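Local coordinates for glutaredoxin related protein (Sulfolobus solfataricus, PDB 4MNN), which probably acts as an atypical protein disulfide oxidoreductase of the glutaredoxin family, taking part in thiol-disulfide exchange, at residues N12-G17 against I81-V86; H31-Y36 against N69-F74; D27-E32 against Y63-A68. All coordinates share one frame; numbering follows the deposited sequence. Where two conformers were deposited one is given.

Interaction 1: N12-G17 against I81-V86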
# COMPACT_ATOMS: atom_id res chain seq x y z
N ASN A 12 -8.36 -15.96 4.05
CA ASN A 12 -8.63 -17.37 3.83
C ASN A 12 -9.39 -17.66 2.53
O ASN A 12 -9.11 -18.64 1.89
CB ASN A 12 -9.36 -18.00 5.03
CG ASN A 12 -9.41 -19.51 4.94
OD1 ASN A 12 -8.44 -20.16 4.53
ND2 ASN A 12 -10.54 -20.10 5.33
N ALA A 13 -10.33 -16.80 2.15
CA ALA A 13 -11.10 -17.05 0.92
C ALA A 13 -10.24 -16.83 -0.33
O ALA A 13 -10.17 -17.70 -1.23
CB ALA A 13 -12.32 -16.15 0.88
N ILE A 14 -9.58 -15.67 -0.38
CA ILE A 14 -8.77 -15.33 -1.53
C ILE A 14 -7.60 -16.26 -1.74
O ILE A 14 -6.75 -16.00 -2.58
CB ILE A 14 -8.25 -13.87 -1.45
CG1 ILE A 14 -7.19 -13.75 -0.37
CG2 ILE A 14 -9.42 -12.91 -1.19
CD1 ILE A 14 -6.43 -12.47 -0.43
N LYS A 15 -7.57 -17.36 -0.99
CA LYS A 15 -6.50 -18.34 -1.11
C LYS A 15 -6.40 -18.88 -2.53
O LYS A 15 -5.33 -19.31 -2.97
CB LYS A 15 -6.72 -19.51 -0.12
CG LYS A 15 -7.83 -20.52 -0.51
CD LYS A 15 -9.21 -20.21 0.08
CE LYS A 15 -10.23 -21.34 -0.08
NZ LYS A 15 -11.49 -21.01 0.69
N LYS A 16 -7.53 -18.86 -3.25
CA LYS A 16 -7.57 -19.38 -4.62
C LYS A 16 -6.93 -18.47 -5.65
O LYS A 16 -6.64 -18.90 -6.76
CB LYS A 16 -9.02 -19.66 -5.02
CG LYS A 16 -9.25 -19.81 -6.51
CD LYS A 16 -10.71 -20.08 -6.81
CE LYS A 16 -11.00 -20.05 -8.30
NZ LYS A 16 -12.39 -20.48 -8.57
N GLY A 17 -6.71 -17.21 -5.28
CA GLY A 17 -6.11 -16.25 -6.20
C GLY A 17 -4.60 -16.40 -6.35
O GLY A 17 -4.05 -17.45 -6.02
N ILE A 81 -7.67 -6.63 -4.94
CA ILE A 81 -6.77 -6.96 -6.03
C ILE A 81 -6.93 -8.45 -6.45
O ILE A 81 -6.99 -8.76 -7.64
CB ILE A 81 -5.30 -6.67 -5.61
CG1 ILE A 81 -5.08 -5.16 -5.54
CG2 ILE A 81 -4.30 -7.26 -6.62
CD1 ILE A 81 -3.84 -4.77 -4.72
N SER A 82 -7.04 -9.34 -5.47
CA SER A 82 -7.17 -10.76 -5.79
C SER A 82 -8.47 -11.10 -6.52
O SER A 82 -8.50 -12.04 -7.33
CB SER A 82 -7.05 -11.59 -4.51
OG SER A 82 -7.00 -12.97 -4.83
N ASN A 83 -9.53 -10.35 -6.23
CA ASN A 83 -10.85 -10.56 -6.86
C ASN A 83 -11.05 -9.63 -8.06
O ASN A 83 -12.04 -9.74 -8.80
CB ASN A 83 -11.96 -10.31 -5.86
CG ASN A 83 -12.09 -11.42 -4.84
OD1 ASN A 83 -12.55 -11.20 -3.73
ND2 ASN A 83 -11.68 -12.62 -5.21
N ASN A 84 -10.10 -8.73 -8.27
CA ASN A 84 -10.17 -7.78 -9.38
C ASN A 84 -11.44 -6.94 -9.29
O ASN A 84 -12.16 -6.74 -10.29
CB ASN A 84 -10.10 -8.49 -10.73
CG ASN A 84 -9.99 -7.51 -11.89
OD1 ASN A 84 -9.48 -6.40 -11.72
ND2 ASN A 84 -10.46 -7.91 -13.07
N VAL A 85 -11.72 -6.45 -8.09
CA VAL A 85 -12.86 -5.59 -7.89
C VAL A 85 -12.43 -4.22 -7.34
O VAL A 85 -11.50 -4.12 -6.56
CB VAL A 85 -13.88 -6.19 -6.91
CG1 VAL A 85 -13.34 -6.19 -5.49
CG2 VAL A 85 -15.17 -5.39 -6.96
N VAL A 86 -13.11 -3.17 -7.79
CA VAL A 86 -12.82 -1.83 -7.31
C VAL A 86 -14.16 -1.23 -6.85
O VAL A 86 -15.21 -1.51 -7.44
CB VAL A 86 -12.17 -0.99 -8.44
CG1 VAL A 86 -12.55 0.47 -8.31
CG2 VAL A 86 -10.63 -1.16 -8.37
O HOH W 1 -4.55 -14.47 -3.75
O HOH W 2 -8.88 -15.39 -5.24

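Interaction 2: H31-Y36 against N69-F74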
# COMPACT_ATOMS: atom_id res chain seq x y z
N HIS A 31 4.66 -13.99 8.38
CA HIS A 31 4.75 -15.46 8.49
C HIS A 31 3.30 -16.01 8.54
O HIS A 31 2.99 -17.04 7.94
CB HIS A 31 5.51 -15.83 9.78
CG HIS A 31 5.68 -17.31 10.00
ND1 HIS A 31 4.72 -18.08 10.59
CD2 HIS A 31 6.72 -18.14 9.71
CE1 HIS A 31 5.14 -19.33 10.67
NE2 HIS A 31 6.35 -19.40 10.13
N GLU A 32 2.41 -15.30 9.22
CA GLU A 32 1.00 -15.71 9.31
C GLU A 32 0.29 -15.59 7.94
O GLU A 32 -0.58 -16.41 7.60
CB GLU A 32 0.26 -14.83 10.33
CG GLU A 32 -1.16 -15.29 10.71
CD GLU A 32 -1.16 -16.67 11.37
OE1 GLU A 32 -0.08 -17.15 11.77
OE2 GLU A 32 -2.25 -17.29 11.49
N PHE A 33 0.65 -14.58 7.15
CA PHE A 33 0.03 -14.39 5.82
C PHE A 33 0.33 -15.57 4.91
O PHE A 33 -0.44 -15.91 4.02
CB PHE A 33 0.59 -13.12 5.15
CG PHE A 33 0.02 -11.84 5.66
CD1 PHE A 33 0.22 -11.43 6.98
CD2 PHE A 33 -0.72 -11.02 4.82
CE1 PHE A 33 -0.29 -10.23 7.45
CE2 PHE A 33 -1.25 -9.79 5.30
CZ PHE A 33 -1.03 -9.40 6.61
N LYS A 34 1.48 -16.18 5.13
CA LYS A 34 1.92 -17.30 4.33
C LYS A 34 0.92 -18.46 4.37
O LYS A 34 0.87 -19.29 3.46
CB LYS A 34 3.31 -17.74 4.84
CG LYS A 34 4.30 -18.04 3.76
CD LYS A 34 5.65 -18.36 4.37
CE LYS A 34 6.51 -19.13 3.38
NZ LYS A 34 6.69 -18.35 2.12
N ASN A 35 0.09 -18.49 5.41
CA ASN A 35 -0.89 -19.56 5.53
C ASN A 35 -1.94 -19.38 4.47
O ASN A 35 -2.62 -20.33 4.11
CB ASN A 35 -1.56 -19.57 6.93
CG ASN A 35 -0.56 -19.64 8.07
OD1 ASN A 35 0.43 -20.37 8.02
ND2 ASN A 35 -0.83 -18.88 9.13
N TYR A 36 -2.05 -18.17 3.92
CA TYR A 36 -3.07 -17.87 2.92
C TYR A 36 -2.66 -17.39 1.55
O TYR A 36 -3.39 -17.60 0.59
CB TYR A 36 -4.08 -16.82 3.47
CG TYR A 36 -4.53 -17.13 4.87
CD1 TYR A 36 -3.94 -16.51 5.96
CD2 TYR A 36 -5.43 -18.16 5.11
CE1 TYR A 36 -4.23 -16.91 7.25
CE2 TYR A 36 -5.72 -18.57 6.39
CZ TYR A 36 -5.12 -17.96 7.46
OH TYR A 36 -5.38 -18.40 8.74
N ASN A 69 -3.72 1.39 12.37
CA ASN A 69 -4.86 1.66 11.48
C ASN A 69 -4.63 1.48 9.97
O ASN A 69 -5.56 1.64 9.15
CB ASN A 69 -5.52 3.03 11.83
CG ASN A 69 -4.74 4.24 11.31
OD1 ASN A 69 -5.17 5.40 11.51
ND2 ASN A 69 -3.62 4.00 10.67
N GLU A 70 -3.41 1.10 9.59
CA GLU A 70 -3.11 0.85 8.17
C GLU A 70 -3.32 -0.62 7.82
O GLU A 70 -3.34 -1.02 6.65
CB GLU A 70 -1.66 1.26 7.84
CG GLU A 70 -1.44 2.78 7.89
CD GLU A 70 -2.26 3.56 6.84
OE1 GLU A 70 -2.63 2.99 5.79
OE2 GLU A 70 -2.52 4.78 7.04
N LEU A 71 -3.50 -1.47 8.83
CA LEU A 71 -3.68 -2.88 8.52
C LEU A 71 -5.01 -3.18 7.80
O LEU A 71 -5.04 -3.98 6.87
CB LEU A 71 -3.60 -3.74 9.80
CG LEU A 71 -3.80 -5.25 9.54
CD1 LEU A 71 -2.65 -5.79 8.68
CD2 LEU A 71 -3.84 -6.00 10.88
N TRP A 72 -6.09 -2.54 8.23
CA TRP A 72 -7.38 -2.81 7.64
C TRP A 72 -7.39 -2.48 6.15
O TRP A 72 -7.84 -3.30 5.32
CB TRP A 72 -8.46 -2.05 8.43
CG TRP A 72 -9.83 -2.12 7.85
CD1 TRP A 72 -10.51 -3.23 7.42
CD2 TRP A 72 -10.70 -1.01 7.61
NE1 TRP A 72 -11.76 -2.88 6.94
CE2 TRP A 72 -11.90 -1.52 7.05
CE3 TRP A 72 -10.59 0.38 7.84
CZ2 TRP A 72 -12.97 -0.69 6.69
CZ3 TRP A 72 -11.67 1.20 7.48
CH2 TRP A 72 -12.84 0.65 6.91
N PRO A 73 -6.94 -1.26 5.77
CA PRO A 73 -6.90 -0.88 4.35
C PRO A 73 -5.99 -1.83 3.58
O PRO A 73 -6.27 -2.20 2.45
CB PRO A 73 -6.33 0.53 4.36
CG PRO A 73 -6.65 1.04 5.70
CD PRO A 73 -6.60 -0.12 6.64
N PHE A 74 -4.89 -2.24 4.20
CA PHE A 74 -3.93 -3.12 3.53
C PHE A 74 -4.58 -4.48 3.20
O PHE A 74 -4.51 -4.96 2.06
CB PHE A 74 -2.69 -3.30 4.43
CG PHE A 74 -1.68 -4.29 3.89
CD1 PHE A 74 -0.90 -3.97 2.78
CD2 PHE A 74 -1.52 -5.52 4.50
CE1 PHE A 74 0.05 -4.90 2.28
CE2 PHE A 74 -0.58 -6.46 4.00
CZ PHE A 74 0.19 -6.13 2.89

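Interaction 3: D27-E32 against Y63-A68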
# COMPACT_ATOMS: atom_id res chain seq x y z
N ASP A 27 8.97 -9.99 9.27
CA ASP A 27 8.78 -11.45 9.27
C ASP A 27 7.72 -11.97 10.22
O ASP A 27 6.93 -12.81 9.83
CB ASP A 27 10.09 -12.21 9.63
CG ASP A 27 11.21 -12.01 8.62
OD1 ASP A 27 11.02 -11.28 7.62
OD2 ASP A 27 12.31 -12.61 8.83
N SER A 28 7.71 -11.50 11.47
CA SER A 28 6.78 -12.07 12.43
C SER A 28 5.33 -11.80 12.10
O SER A 28 4.45 -12.53 12.55
CB SER A 28 7.13 -11.63 13.86
OG SER A 28 7.08 -10.23 13.96
N LEU A 29 5.08 -10.77 11.30
CA LEU A 29 3.72 -10.46 10.89
C LEU A 29 3.34 -11.30 9.66
O LEU A 29 2.32 -12.02 9.64
CB LEU A 29 3.56 -8.97 10.55
CG LEU A 29 2.20 -8.61 9.88
CD1 LEU A 29 1.06 -8.69 10.92
CD2 LEU A 29 2.28 -7.16 9.32
N PHE A 30 4.18 -11.22 8.64
CA PHE A 30 3.90 -11.90 7.40
C PHE A 30 3.99 -13.42 7.39
O PHE A 30 3.45 -14.07 6.49
CB PHE A 30 4.76 -11.26 6.32
CG PHE A 30 4.30 -9.90 5.96
CD1 PHE A 30 5.07 -8.78 6.26
CD2 PHE A 30 3.02 -9.72 5.39
CE1 PHE A 30 4.58 -7.46 6.01
CE2 PHE A 30 2.54 -8.43 5.14
CZ PHE A 30 3.31 -7.31 5.45
N HIS A 31 4.66 -13.99 8.38
CA HIS A 31 4.75 -15.46 8.49
C HIS A 31 3.30 -16.01 8.54
O HIS A 31 2.99 -17.04 7.94
CB HIS A 31 5.51 -15.83 9.78
CG HIS A 31 5.68 -17.31 10.00
ND1 HIS A 31 4.72 -18.08 10.59
CD2 HIS A 31 6.72 -18.14 9.71
CE1 HIS A 31 5.14 -19.33 10.67
NE2 HIS A 31 6.35 -19.40 10.13
N GLU A 32 2.41 -15.30 9.22
CA GLU A 32 1.00 -15.71 9.31
C GLU A 32 0.29 -15.59 7.94
O GLU A 32 -0.58 -16.41 7.60
CB GLU A 32 0.26 -14.83 10.33
CG GLU A 32 -1.16 -15.29 10.71
CD GLU A 32 -1.16 -16.67 11.37
OE1 GLU A 32 -0.08 -17.15 11.77
OE2 GLU A 32 -2.25 -17.29 11.49
N TYR A 63 6.44 1.32 2.21
CA TYR A 63 7.69 1.45 2.93
C TYR A 63 7.40 1.68 4.41
O TYR A 63 7.07 2.78 4.83
CB TYR A 63 8.50 2.59 2.33
CG TYR A 63 8.91 2.29 0.89
CD1 TYR A 63 8.20 2.83 -0.20
CD2 TYR A 63 10.05 1.50 0.62
CE1 TYR A 63 8.60 2.61 -1.50
CE2 TYR A 63 10.48 1.27 -0.69
CZ TYR A 63 9.75 1.83 -1.74
OH TYR A 63 10.16 1.60 -3.04
N GLY A 64 7.54 0.58 5.17
CA GLY A 64 7.27 0.54 6.60
C GLY A 64 6.52 -0.76 6.78
O GLY A 64 6.64 -1.66 5.92
N ILE A 65 5.73 -0.88 7.84
CA ILE A 65 4.94 -2.11 8.05
C ILE A 65 3.51 -1.62 8.24
O ILE A 65 3.23 -0.81 9.12
CB ILE A 65 5.43 -2.92 9.29
CG1 ILE A 65 6.90 -3.32 9.08
CG2 ILE A 65 4.53 -4.14 9.49
CD1 ILE A 65 7.52 -4.04 10.28
N PRO A 66 2.58 -2.11 7.42
CA PRO A 66 1.20 -1.63 7.56
C PRO A 66 0.39 -2.14 8.73
O PRO A 66 -0.60 -2.85 8.54
CB PRO A 66 0.58 -2.00 6.21
CG PRO A 66 1.25 -3.29 5.89
CD PRO A 66 2.71 -3.05 6.29
N ILE A 67 0.78 -1.78 9.95
CA ILE A 67 0.02 -2.21 11.13
C ILE A 67 -0.83 -1.07 11.69
O ILE A 67 -1.01 -0.05 11.01
CB ILE A 67 0.95 -2.79 12.23
CG1 ILE A 67 2.27 -2.02 12.29
CG2 ILE A 67 1.24 -4.29 11.92
CD1 ILE A 67 2.14 -0.55 12.58
N ALA A 68 -1.35 -1.23 12.91
CA ALA A 68 -2.22 -0.20 13.51
C ALA A 68 -3.37 0.12 12.55
O ALA A 68 -3.93 -0.80 11.96
CB ALA A 68 -1.44 1.07 13.88

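Interaction 1: N12-G17 against I81-V86
Ser82, near the end of helix 71-83, has the largest share of the contact with the turn at 14-17 and touches both Ile14 and Gly17. Its OG is anti to the backbone N (chi1 -173°), which directs the hydroxyl at the turn, where it lies 3.7 Å from Ile14 CB and 3.7 Å from Gly17 CA. Gly17, having no side chain, leaves its CA for OG to rest against. Ser82 was modelled in two conformers, so the hydroxyl's contacts are certain for one of them only.

Two waters extend the polar part of the join. The first donates to Ile14 O at 2.9 Å and is hydrogen-bonded to Ser82 OG at 3.1 Å. The second is also hydrogen-bonded to that hydroxyl but donates only weakly to Ile14 O. The same carbonyl already accepts Gly17 N at 3.0 Å, the bond that closes the turn, so it serves the turn and the water bridge together.

Asn83, next along, is exposed and touches only lightly. Its CB leaves at an angle to the turn, but chi1 of -74° brings the amide nearer, and OD1 ends 4.4 Å from Ile14 CG2, a loose approach. Asn84 then breaks the helix with a positive phi of 58°. It is the C-prime residue of a Schellman motif, in which Val85 N returns to the carbonyl one residue ahead of Ile81, while Asn84 N bonds weakly to Ile81 O. Past this cap, Val85 and Val86 lead toward helix 114-127, where Val85 O accepts Gln126 NE2.

With 139 Å² buried and the polar linkage passing through water, the chemistry implies a solvent-mediated seam between the helix end and the turn, in which the hydroxyl meets carbon directly and the Ile14 carbonyl by way of water.

Interaction 2: H31-Y36 against N69-F74
Phe33 and Phe74 meet ring to ring through their CE2 atoms, 3.6 Å apart; Phe33 CZ follows at 4.0 Å from the same Phe74 CE2. Phe33 reaches Phe74 at its rim, with CZ in the plane of the Phe74 ring, whereas Phe74 CE2 comes to the Phe33 ring at a slant. The geometry is therefore an oblique approach of two aromatic side chains, without the overlap of faces that a parallel stack would need. Leu71 adds a lighter touch: its CD1 lies near the plane of the Phe33 ring, at the edge, 4.5 Å from CZ.

The two rings bridge a wide gap, since the CA atoms of Phe33 and Phe74 are 12.2 Å apart. Each side chain leaves its backbone toward the other segment. Phe74 extends with CG anti to its N (chi1 175°), while the Phe33 ring is placed by a chi1 of -78°, with CG opposite the carbonyl carbon. Backbone bonds steady both bases: Phe74 N to Glu70 O at 3.1 Å, and Tyr36 N to Phe33 O at 2.8 Å.

Farther out, the Phe33 ring meets that of Phe30 with planes about 55° apart and touches Ile7 and Leu11 of helix 4-11, while Phe74 packs on Tyr60 of the sheet and on Pro66. All three residues that touch are buried. Helix 27-33 links the parallel strands 19-24 and 38-41, and helix 71-83 follows the antiparallel pair 49-54 and 57-63; such helices joined by an apolar layer over one face of a central sheet are characteristic of the thioredoxin fold.

Interaction 3: D27-E32 against Y63-A68
Leu29 sends its CD2 methyl toward two isoleucines of the opposing loop, 3.8 Å from Ile65 CG2 and 4.0 Å from Ile67 CG2. The two meetings differ in direction. Leu29 and Ile65 lie alongside each other, pointing in opposite directions, whereas Leu29 and Ile67 cross at a slant. In Leu29 a chi1 of 170° turns CG away from the backbone N, and this reach spans a separation of 8.9 Å between the CA atoms of Leu29 and Ile65. Ile65 presents CG2 to the leucine; Ile67 offers only its CG2 branch, the far end of its side chain leading away.

The loop lies between strand 57-63 and helix 71-83, consistent with the link from the last strand to the final helix of a thioredoxin-like unit. Pro66 stands at the centre of an inverse gamma turn there, with Ile67 N bonded to Ile65 O at 2.8 Å. The turn brings Ile65 and Ile67, which flank Pro66 in sequence, close enough for both CG2 atoms to touch Leu29 CD2.

Phe30 meets the proline itself. Pro66 CD approaches the ring at its edge, near the ring plane, 4.4 Å from CZ. One face of the same ring is lined by Leu29 CD2, 4.0 Å above the plane and displaced toward the rim, so the methyl that reaches the isoleucines also rests on its aromatic neighbour. Beyond the two segments, Phe30 and Pro66 both pack on Val50 of the sheet, while Leu29 and Ile67 share Tyr3, whose hydroxyl is hydrogen-bonded to Ala68 N.

Interactions 2 and 3 start from the same helix, 27-33, and their centres are 7 Å apart. They adjoin through Phe74 CG and Pro66 CG at 3.7 Å, so aromatic and aliphatic packing form one continuous layer. Interaction 2 is fully buried, whereas interaction 3 is only partly so, its isoleucines lying nearer the surface. Interaction 1 uses the other end of helix 71-83 from interaction 2 and lies farthest from the centre of the chain, about 16 Å between centres; there water and a hydroxyl enter the chemistry. It still adjoins interaction 2 through Asn12 and Tyr36, but remains about 9 Å from interaction 3 at the nearest atoms.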